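Local coordinates for protein putative tRNA (Adenine(37)-N6)-methyltransferase (Pseudomonas aeruginosa, PDB 7BTU) that probably transfers a methyl group from S-adenosyl-L-methionine to the threonylcarbamoyl-modified adenosine at position 37 of tRNA, at residues 39-44 with 134-139; 106-111 with 125-130; 185-190 with 212-217; 206-211 with 229-234. One frame throughout, in Å; residues are numbered along the deposited sequence.

From the N terminus, the chain first enters the barrel of the N-terminal family region, where interaction 1 joins strand 38-43 to strand 132-138 and so closes a long loop of 89 residues. Interaction 2 is nested inside that loop: it ties strand 105-116 to the connection after strand 119-123, and it touches interaction 1 through Y139 on V109 and G39 on I125. Both later contacts open after interaction 1 has closed, in the C-terminal part. The segments of interactions 3 and 4 alternate along the chain, so these two cross, binding helix 184-193 and the strands 209-213, 216-222 and 227-234 into one unit. They touch at I188 and V233, with centres 11 Å apart.

Interaction 1: residues 39-44 with 134-139; sequences GTLELL and LDIKPY
L41 and I136 face each other from two strands of the barrel that are not neighbours in the sheet: their CA atoms are 9.8 Å apart, and those of L43 and L134 10.2 Å. Side chains alone make the contact between the two segments. L41 and I136 reach toward each other tip to tip, with CD2 of L41 3.6 Å from CD1 of I136 and almost as near to its CG1. The first torsion of L41 sends CG away from the backbone N (chi1 173°), and the second (chi2 46°) then brings CD2 to I136. L43 comes from one side, its chain slanting past the isoleucine, and its CD2 lies 4.0 Å from CD1 of I136. CD1 of I136 therefore meets both CD2 methyls.

Strands 38-43 and 132-138 belong to the six-stranded antiparallel barrel of the N-terminal region, and the cluster lies inside it, where L64 and L120 from two further strands also touch L41 and I136. The outward residues behave differently. T40 OG1 donates at 2.7 Å to E42 OE2, which accepts on its anti lone pair, away from OE1, while OE1 is held by R119 in a salt bridge. In strand 132-138, L134 and D135 form a classic beta bulge opposite L65, and D135 pairs with R101 of the second subunit.

No hydrogen bond or charge joins the two segments. The contact is wholly apolar, held by dispersion and by the exclusion of water, whereas the polar side chains named here bond within their own strand, to R119 or to the second subunit.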
loop_
_atom_site.group_PDB
_atom_site.type_symbol
_atom_site.label_atom_id
_atom_site.label_comp_id
_atom_site.label_asym_id
_atom_site.label_seq_id
_atom_site.Cartn_x
_atom_site.Cartn_y
_atom_site.Cartn_z
ATOM N N GLY B 39 -0.630 -12.228 -14.984
ATOM C CA GLY B 39 -1.797 -11.510 -15.472
ATOM C C GLY B 39 -1.351 -10.234 -16.151
ATOM O O GLY B 39 -0.156 -9.903 -16.188
ATOM N N THR B 40 -2.326 -9.517 -16.699
ATOM C CA THR B 40 -1.987 -8.227 -17.289
ATOM C C THR B 40 -2.945 -7.181 -16.736
ATOM O O THR B 40 -4.039 -7.497 -16.242
ATOM C CB THR B 40 -2.058 -8.262 -18.814
ATOM O OG1 THR B 40 -3.362 -8.704 -19.203
ATOM C CG2 THR B 40 -1.029 -9.244 -19.392
ATOM N N LEU B 41 -2.500 -5.930 -16.787
ATOM C CA LEU B 41 -3.351 -4.792 -16.463
ATOM C C LEU B 41 -3.596 -4.107 -17.803
ATOM O O LEU B 41 -2.666 -3.543 -18.375
ATOM C CB LEU B 41 -2.654 -3.859 -15.462
ATOM C CG LEU B 41 -3.408 -2.504 -15.178
ATOM C CD1 LEU B 41 -4.933 -2.701 -14.922
ATOM C CD2 LEU B 41 -2.763 -1.779 -14.010
ATOM N N GLU B 42 -4.820 -4.194 -18.321
ATOM C CA GLU B 42 -5.164 -3.554 -19.587
ATOM C C GLU B 42 -5.668 -2.144 -19.304
ATOM O O GLU B 42 -6.712 -1.976 -18.666
ATOM C CB GLU B 42 -6.230 -4.351 -20.314
ATOM C CG GLU B 42 -5.874 -5.831 -20.425
ATOM C CD GLU B 42 -4.752 -6.105 -21.430
ATOM O OE1 GLU B 42 -4.666 -5.387 -22.443
ATOM O OE2 GLU B 42 -3.974 -7.060 -21.211
ATOM N N LEU B 43 -4.945 -1.148 -19.795
ATOM C CA LEU B 43 -5.214 0.234 -19.450
ATOM C C LEU B 43 -6.229 0.834 -20.406
ATOM O O LEU B 43 -6.218 0.549 -21.608
ATOM C CB LEU B 43 -3.919 1.052 -19.472
ATOM C CG LEU B 43 -2.988 0.611 -18.325
ATOM C CD1 LEU B 43 -1.626 1.276 -18.450
ATOM C CD2 LEU B 43 -3.605 0.890 -16.924
ATOM N N LEU B 44 -7.092 1.701 -19.867
ATOM C CA LEU B 44 -8.101 2.403 -20.634
ATOM C C LEU B 44 -7.577 3.759 -21.077
ATOM O O LEU B 44 -6.783 4.369 -20.370
ATOM C CB LEU B 44 -9.348 2.642 -19.771
ATOM C CG LEU B 44 -10.082 1.392 -19.326
ATOM C CD1 LEU B 44 -11.131 1.807 -18.272
ATOM C CD2 LEU B 44 -10.725 0.785 -20.566
ATOM N N LEU B 134 -7.599 1.174 -9.932
ATOM C CA LEU B 134 -7.672 2.636 -9.796
ATOM C C LEU B 134 -6.348 3.350 -9.906
ATOM O O LEU B 134 -6.344 4.573 -10.213
ATOM C CB LEU B 134 -8.259 3.046 -8.430
ATOM C CG LEU B 134 -9.561 2.343 -8.073
ATOM C CD1 LEU B 134 -9.981 2.695 -6.632
ATOM C CD2 LEU B 134 -10.638 2.785 -9.129
ATOM N N ASP B 135 -5.235 2.683 -9.614
ATOM C CA ASP B 135 -3.964 3.420 -9.571
ATOM C C ASP B 135 -2.832 2.414 -9.713
ATOM O O ASP B 135 -2.994 1.235 -9.408
ATOM C CB ASP B 135 -3.829 4.201 -8.245
ATOM C CG ASP B 135 -2.606 5.150 -8.236
ATOM O OD1 ASP B 135 -2.530 5.977 -9.147
ATOM O OD2 ASP B 135 -1.700 4.987 -7.373
ATOM N N ILE B 136 -1.691 2.904 -10.191
ATOM C CA ILE B 136 -0.405 2.209 -10.254
ATOM C C ILE B 136 0.615 3.155 -9.632
ATOM O O ILE B 136 0.660 4.341 -10.004
ATOM C CB ILE B 136 0.030 1.943 -11.710
ATOM C CG1 ILE B 136 -1.049 1.166 -12.479
ATOM C CG2 ILE B 136 1.436 1.261 -11.729
ATOM C CD1 ILE B 136 -0.961 1.358 -13.996
ATOM N N LYS B 137 1.466 2.638 -8.750
ATOM C CA LYS B 137 2.597 3.419 -8.202
ATOM C C LYS B 137 3.769 2.470 -7.998
ATOM O O LYS B 137 3.559 1.288 -7.704
ATOM C CB LYS B 137 2.257 4.069 -6.846
ATOM N N PRO B 138 5.006 2.961 -8.089
ATOM C CA PRO B 138 6.172 2.105 -7.798
ATOM C C PRO B 138 6.170 1.693 -6.347
ATOM O O PRO B 138 5.900 2.507 -5.472
ATOM C CB PRO B 138 7.395 3.015 -8.070
ATOM C CG PRO B 138 6.867 4.138 -8.868
ATOM C CD PRO B 138 5.391 4.325 -8.503
ATOM N N TYR B 139 6.528 0.429 -6.106
ATOM C CA TYR B 139 6.878 -0.029 -4.772
ATOM C C TYR B 139 8.298 0.442 -4.454
ATOM O O TYR B 139 9.214 0.273 -5.261
ATOM C CB TYR B 139 6.767 -1.569 -4.708
ATOM C CG TYR B 139 7.046 -2.125 -3.326
ATOM C CD1 TYR B 139 8.355 -2.292 -2.866
ATOM C CD2 TYR B 139 5.988 -2.428 -2.454
ATOM C CE1 TYR B 139 8.615 -2.790 -1.564
ATOM C CE2 TYR B 139 6.242 -2.945 -1.155
ATOM C CZ TYR B 139 7.524 -3.084 -0.716
ATOM O OH TYR B 139 7.772 -3.577 0.555
#

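Interaction 2: residues 106-111 with 125-130; sequences GQSVVR and IDLLDG
S108 and D126 meet where the six-stranded antiparallel beta barrel is crossed by the loop that leaves strand 119-123. S108 points toward the loop, and D126 bends back to it: with chi1 at 64°, its CG lies between the backbone N and carbonyl carbon, which brings the carboxylate over the strand. S108 OG donates to D126 OD1 at 3.1 Å, on the syn side of that oxygen, the side of OD2. L127 takes up a position nearby, its CG 4.0 Å from S108 OG, so that an apolar branch lies beside the hydroxyl.

Two residues further along the strand, on the same face, V110 lays CG2 against the backbone of I125, 3.9 Å from its CA, and 4.2 Å from CG1 of its side chain. I125 also packs on I17 of strand 15-19, and V110 on V62 and L122, which carries the contact into the barrel wall.

The other carboxylate oxygen of D126 turns to water. Water 2 lies 3.0 Å from both V109 O and D126 OD2. The clearer bridge is water 1, which donates to Q107 O and, at 2.6 Å, to D126 OD2.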
loop_
_atom_site.group_PDB
_atom_site.type_symbol
_atom_site.label_atom_id
_atom_site.label_comp_id
_atom_site.label_asym_id
_atom_site.label_seq_id
_atom_site.Cartn_x
_atom_site.Cartn_y
_atom_site.Cartn_z
ATOM N N GLY B 106 -8.916 -2.104 -2.346
ATOM C CA GLY B 106 -7.859 -2.971 -1.880
ATOM C C GLY B 106 -6.535 -2.456 -2.405
ATOM O O GLY B 106 -6.486 -1.612 -3.288
ATOM N N GLN B 107 -5.453 -3.037 -1.888
ATOM C CA GLN B 107 -4.137 -2.656 -2.363
ATOM C C GLN B 107 -3.374 -3.947 -2.569
ATOM O O GLN B 107 -3.612 -4.923 -1.853
ATOM C CB GLN B 107 -3.403 -1.785 -1.383
ATOM C CG GLN B 107 -3.204 -2.533 -0.059
ATOM C CD GLN B 107 -2.525 -1.701 0.981
ATOM O OE1 GLN B 107 -2.823 -0.502 1.151
ATOM N NE2 GLN B 107 -1.563 -2.313 1.661
ATOM N N SER B 108 -2.527 -3.983 -3.593
ATOM C CA SER B 108 -1.673 -5.150 -3.662
ATOM C C SER B 108 -0.339 -4.777 -4.314
ATOM O O SER B 108 -0.267 -3.863 -5.151
ATOM C CB SER B 108 -2.385 -6.291 -4.373
ATOM O OG SER B 108 -2.236 -6.242 -5.752
ATOM N N VAL B 109 0.723 -5.475 -3.893
ATOM C CA VAL B 109 2.047 -5.295 -4.488
ATOM C C VAL B 109 2.271 -6.481 -5.395
ATOM O O VAL B 109 1.980 -7.627 -5.013
ATOM C CB VAL B 109 3.166 -5.134 -3.439
ATOM C CG1 VAL B 109 3.096 -6.183 -2.348
ATOM C CG2 VAL B 109 4.555 -5.196 -4.122
ATOM N N VAL B 110 2.715 -6.200 -6.629
ATOM C CA VAL B 110 2.843 -7.240 -7.636
ATOM C C VAL B 110 4.154 -7.012 -8.349
ATOM O O VAL B 110 4.609 -5.883 -8.488
ATOM C CB VAL B 110 1.595 -7.211 -8.587
ATOM C CG1 VAL B 110 1.509 -5.934 -9.351
ATOM C CG2 VAL B 110 1.531 -8.376 -9.513
ATOM N N ARG B 111 4.732 -8.087 -8.848
ATOM C CA ARG B 111 5.945 -7.989 -9.636
ATOM C C ARG B 111 5.599 -7.487 -11.031
ATOM O O ARG B 111 4.667 -7.995 -11.670
ATOM C CB ARG B 111 6.621 -9.369 -9.737
ATOM C CG ARG B 111 7.910 -9.280 -10.568
ATOM C CD ARG B 111 9.031 -8.843 -9.678
ATOM N NE ARG B 111 10.326 -9.304 -10.187
ATOM C CZ ARG B 111 10.972 -8.683 -11.162
ATOM N NH1 ARG B 111 10.438 -7.578 -11.706
ATOM N NH2 ARG B 111 12.150 -9.157 -11.587
ATOM N N ILE B 125 0.660 -12.535 -9.108
ATOM C CA ILE B 125 -0.529 -11.699 -8.990
ATOM C C ILE B 125 -1.456 -12.291 -7.925
ATOM O O ILE B 125 -1.451 -13.499 -7.671
ATOM C CB ILE B 125 -1.211 -11.609 -10.380
ATOM C CG1 ILE B 125 -2.084 -10.349 -10.508
ATOM C CG2 ILE B 125 -2.039 -12.885 -10.738
ATOM C CD1 ILE B 125 -2.605 -10.173 -11.893
ATOM N N ASP B 126 -2.262 -11.432 -7.269
ATOM C CA ASP B 126 -3.254 -11.911 -6.318
ATOM C C ASP B 126 -4.627 -11.325 -6.594
ATOM O O ASP B 126 -5.403 -11.141 -5.655
ATOM C CB ASP B 126 -2.832 -11.599 -4.879
ATOM C CG ASP B 126 -2.754 -10.087 -4.573
ATOM O OD1 ASP B 126 -2.900 -9.241 -5.512
ATOM O OD2 ASP B 126 -2.520 -9.748 -3.376
ATOM N N LEU B 127 -4.892 -10.911 -7.829
ATOM C CA LEU B 127 -6.137 -10.236 -8.177
ATOM C C LEU B 127 -6.979 -11.111 -9.072
ATOM O O LEU B 127 -6.458 -11.729 -9.997
ATOM C CB LEU B 127 -5.867 -8.894 -8.901
ATOM C CG LEU B 127 -5.112 -7.891 -8.023
ATOM C CD1 LEU B 127 -4.818 -6.639 -8.807
ATOM C CD2 LEU B 127 -5.940 -7.553 -6.790
ATOM N N LEU B 128 -8.286 -11.067 -8.865
ATOM C CA LEU B 128 -9.209 -11.818 -9.704
ATOM C C LEU B 128 -9.262 -11.255 -11.112
ATOM O O LEU B 128 -9.120 -10.042 -11.333
ATOM C CB LEU B 128 -10.626 -11.773 -9.096
ATOM C CG LEU B 128 -10.752 -12.581 -7.801
ATOM C CD1 LEU B 128 -12.091 -12.223 -7.070
ATOM C CD2 LEU B 128 -10.726 -14.132 -8.073
ATOM N N ASP B 129 -9.487 -12.161 -12.071
ATOM C CA ASP B 129 -9.743 -11.775 -13.452
ATOM C C ASP B 129 -10.892 -10.768 -13.464
ATOM O O ASP B 129 -11.910 -10.960 -12.781
ATOM C CB ASP B 129 -10.136 -12.993 -14.292
ATOM C CG ASP B 129 -10.180 -12.677 -15.760
ATOM O OD1 ASP B 129 -9.163 -12.269 -16.360
ATOM O OD2 ASP B 129 -11.265 -12.739 -16.306
ATOM N N GLY B 130 -10.728 -9.689 -14.237
ATOM C CA GLY B 130 -11.766 -8.656 -14.302
ATOM C C GLY B 130 -11.676 -7.560 -13.256
ATOM O O GLY B 130 -12.528 -6.644 -13.258
HETATM O O HOH W 1 -3.956 -7.879 -2.235
HETATM O O HOH W 2 0.303 -8.769 -2.807
#

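Interaction 3: residues 185-190 with 212-217; sequences AELIEQ and RLWDLD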
loop_
_atom_site.group_PDB
_atom_site.type_symbol
_atom_site.label_atom_id
_atom_site.label_comp_id
_atom_site.label_asym_id
_atom_site.label_seq_id
_atom_site.Cartn_x
_atom_site.Cartn_y
_atom_site.Cartn_z
ATOM N N ALA B 185 1.644 -25.754 -15.522
ATOM C CA ALA B 185 2.069 -26.755 -14.542
ATOM C C ALA B 185 2.657 -26.078 -13.313
ATOM O O ALA B 185 2.349 -26.454 -12.171
ATOM C CB ALA B 185 3.092 -27.706 -15.153
ATOM N N GLU B 186 3.498 -25.047 -13.532
ATOM C CA GLU B 186 4.116 -24.351 -12.415
ATOM C C GLU B 186 3.073 -23.598 -11.615
ATOM O O GLU B 186 3.118 -23.589 -10.380
ATOM C CB GLU B 186 5.173 -23.356 -12.905
ATOM C CG GLU B 186 6.429 -24.112 -13.347
ATOM C CD GLU B 186 7.501 -23.146 -13.805
ATOM O OE1 GLU B 186 7.457 -22.758 -14.985
ATOM O OE2 GLU B 186 8.362 -22.762 -12.983
ATOM N N LEU B 187 2.124 -22.986 -12.305
ATOM C CA LEU B 187 1.068 -22.275 -11.580
ATOM C C LEU B 187 0.306 -23.243 -10.698
ATOM O O LEU B 187 0.014 -22.941 -9.527
ATOM C CB LEU B 187 0.114 -21.608 -12.559
ATOM C CG LEU B 187 -1.154 -20.977 -11.951
ATOM C CD1 LEU B 187 -0.854 -19.855 -10.990
ATOM C CD2 LEU B 187 -2.019 -20.468 -13.109
ATOM N N ILE B 188 -0.070 -24.390 -11.269
ATOM C CA ILE B 188 -0.851 -25.360 -10.489
ATOM C C ILE B 188 -0.072 -25.764 -9.249
ATOM O O ILE B 188 -0.585 -25.738 -8.128
ATOM C CB ILE B 188 -1.245 -26.576 -11.354
ATOM C CG1 ILE B 188 -2.307 -26.183 -12.399
ATOM C CG2 ILE B 188 -1.726 -27.773 -10.437
ATOM C CD1 ILE B 188 -2.648 -27.311 -13.458
ATOM N N GLU B 189 1.206 -26.097 -9.432
ATOM C CA GLU B 189 2.042 -26.489 -8.311
ATOM C C GLU B 189 2.137 -25.371 -7.272
ATOM O O GLU B 189 2.063 -25.634 -6.064
ATOM C CB GLU B 189 3.426 -26.867 -8.850
ATOM C CG GLU B 189 4.481 -27.110 -7.840
ATOM C CD GLU B 189 5.349 -28.299 -8.215
ATOM O OE1 GLU B 189 5.163 -28.850 -9.335
ATOM O OE2 GLU B 189 6.174 -28.716 -7.369
ATOM N N GLN B 190 2.353 -24.118 -7.721
ATOM C CA GLN B 190 2.543 -23.042 -6.766
ATOM C C GLN B 190 1.252 -22.708 -6.038
ATOM O O GLN B 190 1.283 -22.335 -4.874
ATOM C CB GLN B 190 3.092 -21.784 -7.460
ATOM C CG GLN B 190 4.551 -22.005 -7.896
ATOM C CD GLN B 190 4.994 -21.055 -8.961
ATOM O OE1 GLN B 190 4.453 -19.944 -9.085
ATOM N NE2 GLN B 190 6.014 -21.464 -9.736
ATOM N N ARG B 212 -10.426 -23.476 -10.367
ATOM C CA ARG B 212 -10.367 -22.943 -11.722
ATOM C C ARG B 212 -9.109 -22.109 -11.862
ATOM O O ARG B 212 -8.848 -21.262 -11.002
ATOM C CB ARG B 212 -11.620 -22.097 -11.959
ATOM C CG ARG B 212 -12.867 -22.911 -12.141
ATOM C CD ARG B 212 -13.947 -22.077 -12.720
ATOM N NE ARG B 212 -14.478 -21.166 -11.737
ATOM C CZ ARG B 212 -14.964 -19.958 -12.000
ATOM N NH1 ARG B 212 -14.982 -19.487 -13.247
ATOM N NH2 ARG B 212 -15.439 -19.229 -10.993
ATOM N N LEU B 213 -8.397 -22.270 -12.983
ATOM C CA LEU B 213 -7.262 -21.396 -13.320
ATOM C C LEU B 213 -7.294 -21.129 -14.821
ATOM O O LEU B 213 -7.463 -22.073 -15.587
ATOM C CB LEU B 213 -5.937 -22.085 -12.945
ATOM C CG LEU B 213 -5.692 -22.340 -11.440
ATOM C CD1 LEU B 213 -4.568 -23.357 -11.291
ATOM C CD2 LEU B 213 -5.344 -20.997 -10.722
ATOM N N TRP B 214 -7.174 -19.850 -15.247
ATOM C CA TRP B 214 -7.397 -19.494 -16.644
ATOM C C TRP B 214 -8.748 -20.090 -17.053
ATOM O O TRP B 214 -9.735 -19.874 -16.343
ATOM C CB TRP B 214 -6.204 -19.930 -17.490
ATOM C CG TRP B 214 -4.911 -19.120 -17.173
ATOM C CD1 TRP B 214 -3.762 -19.608 -16.680
ATOM C CD2 TRP B 214 -4.700 -17.710 -17.392
ATOM N NE1 TRP B 214 -2.825 -18.584 -16.547
ATOM C CE2 TRP B 214 -3.389 -17.413 -16.976
ATOM C CE3 TRP B 214 -5.511 -16.665 -17.854
ATOM C CZ2 TRP B 214 -2.843 -16.109 -17.035
ATOM C CZ3 TRP B 214 -4.966 -15.343 -17.909
ATOM C CH2 TRP B 214 -3.648 -15.084 -17.495
ATOM N N ASP B 215 -8.838 -20.849 -18.153
ATOM C CA ASP B 215 -10.093 -21.468 -18.573
ATOM C C ASP B 215 -10.112 -22.957 -18.230
ATOM O O ASP B 215 -10.786 -23.748 -18.903
ATOM C CB ASP B 215 -10.362 -21.237 -20.072
ATOM C CG ASP B 215 -9.231 -21.781 -20.973
ATOM O OD1 ASP B 215 -8.294 -22.424 -20.443
ATOM O OD2 ASP B 215 -9.265 -21.559 -22.200
ATOM N N LEU B 216 -9.359 -23.347 -17.207
ATOM C CA LEU B 216 -9.182 -24.758 -16.849
ATOM C C LEU B 216 -9.905 -25.102 -15.545
ATOM O O LEU B 216 -10.059 -24.250 -14.668
ATOM C CB LEU B 216 -7.700 -25.101 -16.668
ATOM C CG LEU B 216 -6.685 -24.521 -17.668
ATOM C CD1 LEU B 216 -5.292 -24.925 -17.224
ATOM C CD2 LEU B 216 -6.984 -25.135 -19.003
ATOM N N ASP B 217 -10.271 -26.393 -15.396
ATOM C CA ASP B 217 -10.670 -26.981 -14.114
ATOM C C ASP B 217 -9.572 -27.969 -13.722
ATOM O O ASP B 217 -9.193 -28.820 -14.519
ATOM C CB ASP B 217 -12.016 -27.706 -14.216
ATOM C CG ASP B 217 -13.146 -26.758 -14.608
ATOM O OD1 ASP B 217 -13.341 -25.735 -13.911
ATOM O OD2 ASP B 217 -13.830 -27.039 -15.605
#
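L187 holds CG anti to its backbone N (chi1 172°), and a second torsion of 62° carries CD2 out from the helix to the region between L213 and W214. On the other side, L213 sets its CG anti to the carbonyl carbon, which points the side chain at the helix, where CD1 and CD2 meet different residues. CD1 of L213 rests 3.8 Å from CG1 of I188, and CD2 of L213 lies 4.1 Å from CD2 of L187. The side chains of I188 and L213 pass at a slant, while L187 and W214 cross at about a right angle, with CD2 of L187 4.0 Å from NE1 of the indole.

The strand partner is a two-residue beta hairpin. L213 to L216 form a type II' turn, with L216 N bonded to L213 O at 2.8 Å and L213 N to L216 O at 3.1 Å. W214 is the first residue at the corner of this turn, where its positive phi (51°) is the value such a turn needs. Helix 184-193 thus packs on the mixed sheet of the C-terminal region, against the hairpin at one edge and strands 227-234 and 162-165 beyond it, where I188 reaches V230, V233 and W165. W214 also touches L180 of helix 167-180, and the neighbouring D215 forms a salt bridge with R179 of that helix.

Interaction 4: residues 206-211 with 229-234; sequences GRRYGV and RVLDVA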
loop_
_atom_site.group_PDB
_atom_site.type_symbol
_atom_site.label_atom_id
_atom_site.label_comp_id
_atom_site.label_asym_id
_atom_site.label_seq_id
_atom_site.Cartn_x
_atom_site.Cartn_y
_atom_site.Cartn_z
ATOM N N GLY B 206 -9.350 -39.019 0.105
ATOM C CA GLY B 206 -10.235 -39.485 -0.949
ATOM C C GLY B 206 -11.056 -38.428 -1.679
ATOM O O GLY B 206 -11.297 -38.562 -2.880
ATOM N N ARG B 207 -11.472 -37.361 -0.992
ATOM C CA ARG B 207 -12.342 -36.375 -1.629
ATOM C C ARG B 207 -11.629 -35.680 -2.778
ATOM O O ARG B 207 -10.473 -35.269 -2.653
ATOM C CB ARG B 207 -12.823 -35.336 -0.609
ATOM C CG ARG B 207 -13.732 -34.328 -1.242
ATOM C CD ARG B 207 -14.395 -33.419 -0.248
ATOM N NE ARG B 207 -15.164 -32.381 -0.939
ATOM C CZ ARG B 207 -16.181 -31.722 -0.393
ATOM N NH1 ARG B 207 -16.561 -32.001 0.853
ATOM N NH2 ARG B 207 -16.824 -30.794 -1.099
ATOM N N ARG B 208 -12.307 -35.551 -3.904
ATOM C CA ARG B 208 -11.760 -34.798 -5.037
ATOM C C ARG B 208 -12.119 -33.307 -4.901
ATOM O O ARG B 208 -13.292 -32.943 -4.748
ATOM C CB ARG B 208 -12.318 -35.355 -6.333
ATOM C CG ARG B 208 -11.834 -34.711 -7.580
ATOM C CD ARG B 208 -13.039 -34.514 -8.491
ATOM N NE ARG B 208 -12.761 -34.772 -9.889
ATOM C CZ ARG B 208 -13.580 -34.428 -10.873
ATOM N NH1 ARG B 208 -14.726 -33.817 -10.594
ATOM N NH2 ARG B 208 -13.246 -34.687 -12.132
ATOM N N TYR B 209 -11.120 -32.466 -5.024
ATOM C CA TYR B 209 -11.271 -31.024 -4.881
ATOM C C TYR B 209 -11.005 -30.418 -6.243
ATOM O O TYR B 209 -10.382 -31.049 -7.090
ATOM C CB TYR B 209 -10.253 -30.480 -3.865
ATOM C CG TYR B 209 -10.519 -30.939 -2.470
ATOM C CD1 TYR B 209 -11.418 -30.266 -1.650
ATOM C CD2 TYR B 209 -9.910 -32.073 -1.972
ATOM C CE1 TYR B 209 -11.694 -30.711 -0.349
ATOM C CE2 TYR B 209 -10.181 -32.511 -0.683
ATOM C CZ TYR B 209 -11.060 -31.845 0.113
ATOM O OH TYR B 209 -11.289 -32.330 1.370
ATOM N N GLY B 210 -11.477 -29.181 -6.469
ATOM C CA GLY B 210 -11.222 -28.542 -7.747
ATOM C C GLY B 210 -10.999 -27.055 -7.570
ATOM O O GLY B 210 -11.496 -26.429 -6.631
ATOM N N VAL B 211 -10.311 -26.489 -8.557
ATOM C CA VAL B 211 -10.088 -25.060 -8.597
ATOM C C VAL B 211 -9.994 -24.681 -10.075
ATOM O O VAL B 211 -9.555 -25.472 -10.930
ATOM C CB VAL B 211 -8.784 -24.657 -7.850
ATOM C CG1 VAL B 211 -7.589 -25.272 -8.502
ATOM C CG2 VAL B 211 -8.658 -23.138 -7.871
ATOM N N ARG B 229 -1.930 -34.397 -4.650
ATOM C CA ARG B 229 -1.720 -35.060 -5.927
ATOM C C ARG B 229 -2.655 -34.458 -6.956
ATOM O O ARG B 229 -3.858 -34.381 -6.719
ATOM C CB ARG B 229 -1.935 -36.593 -5.778
ATOM C CG ARG B 229 -2.161 -37.320 -7.118
ATOM C CD ARG B 229 -2.765 -38.804 -6.870
ATOM N NE ARG B 229 -2.917 -39.590 -8.105
ATOM C CZ ARG B 229 -1.858 -40.018 -8.770
ATOM N NH1 ARG B 229 -0.674 -39.725 -8.281
ATOM N NH2 ARG B 229 -1.953 -40.743 -9.892
ATOM N N VAL B 230 -2.097 -33.963 -8.082
ATOM C CA VAL B 230 -2.940 -33.412 -9.141
ATOM C C VAL B 230 -3.503 -34.574 -9.932
ATOM O O VAL B 230 -2.745 -35.423 -10.438
ATOM C CB VAL B 230 -2.144 -32.458 -10.094
ATOM C CG1 VAL B 230 -3.118 -31.707 -11.022
ATOM C CG2 VAL B 230 -1.283 -31.457 -9.310
ATOM N N LEU B 231 -4.826 -34.595 -10.100
ATOM C CA LEU B 231 -5.453 -35.728 -10.768
ATOM C C LEU B 231 -5.646 -35.460 -12.263
ATOM O O LEU B 231 -5.420 -36.338 -13.087
ATOM C CB LEU B 231 -6.812 -36.006 -10.115
ATOM C CG LEU B 231 -6.757 -36.445 -8.657
ATOM C CD1 LEU B 231 -8.145 -36.298 -7.995
ATOM C CD2 LEU B 231 -6.359 -37.935 -8.657
ATOM N N ASP B 232 -6.125 -34.273 -12.621
ATOM C CA ASP B 232 -6.441 -34.002 -14.029
ATOM C C ASP B 232 -6.534 -32.492 -14.213
ATOM O O ASP B 232 -6.667 -31.744 -13.240
ATOM C CB ASP B 232 -7.723 -34.682 -14.495
ATOM C CG ASP B 232 -8.969 -34.028 -13.917
ATOM O OD1 ASP B 232 -9.211 -32.852 -14.168
ATOM O OD2 ASP B 232 -9.712 -34.690 -13.194
ATOM N N VAL B 233 -6.439 -32.064 -15.468
ATOM C CA VAL B 233 -6.491 -30.645 -15.867
ATOM C C VAL B 233 -7.359 -30.653 -17.110
ATOM O O VAL B 233 -7.015 -31.316 -18.094
ATOM C CB VAL B 233 -5.115 -30.059 -16.192
ATOM C CG1 VAL B 233 -5.286 -28.525 -16.550
ATOM C CG2 VAL B 233 -4.206 -30.170 -14.982
ATOM N N ALA B 234 -8.528 -30.050 -17.035
ATOM C CA ALA B 234 -9.458 -30.096 -18.164
ATOM C C ALA B 234 -9.848 -28.686 -18.575
ATOM O O ALA B 234 -9.886 -27.792 -17.735
ATOM C CB ALA B 234 -10.711 -30.869 -17.798
HETATM O O HOH W 3 -10.489 -36.429 -11.678
#
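R208 and L231 make the close-packed part of this contact: CG of R208 sits 4.0 Å from CD1 of L231, as the aliphatic part of the arginine slants across the leucine tip. The arginine side chain sets off anti to the backbone N (chi1 -179°) and then bends at its next two torsions to bring the guanidinium toward D232.

There the packing is loose. R208 NH2 and D232 OD2 form only a long salt bridge of 3.7 Å, with the guanidinium and carboxylate planes 64° apart. Water 3 lies at the guanidinium edge, in its plane, and accepts from R208 NH2 at 3.3 Å; its very short approach to D232 OD2 is doubtful. The firmer hold on D232 comes from H219, whose ND1 is hydrogen-bonded to OD1. R208 is exposed and also touches a crystal neighbour, so its end may be influenced by the lattice.

L231 and D232 form a classic beta bulge opposite H219. Strand 216-222 lies between strands 209-213 and 227-234 in the mixed sheet, so R208 reaches over it, touching H219, while D232 packs on Q168 and Q172 of helix 167-180.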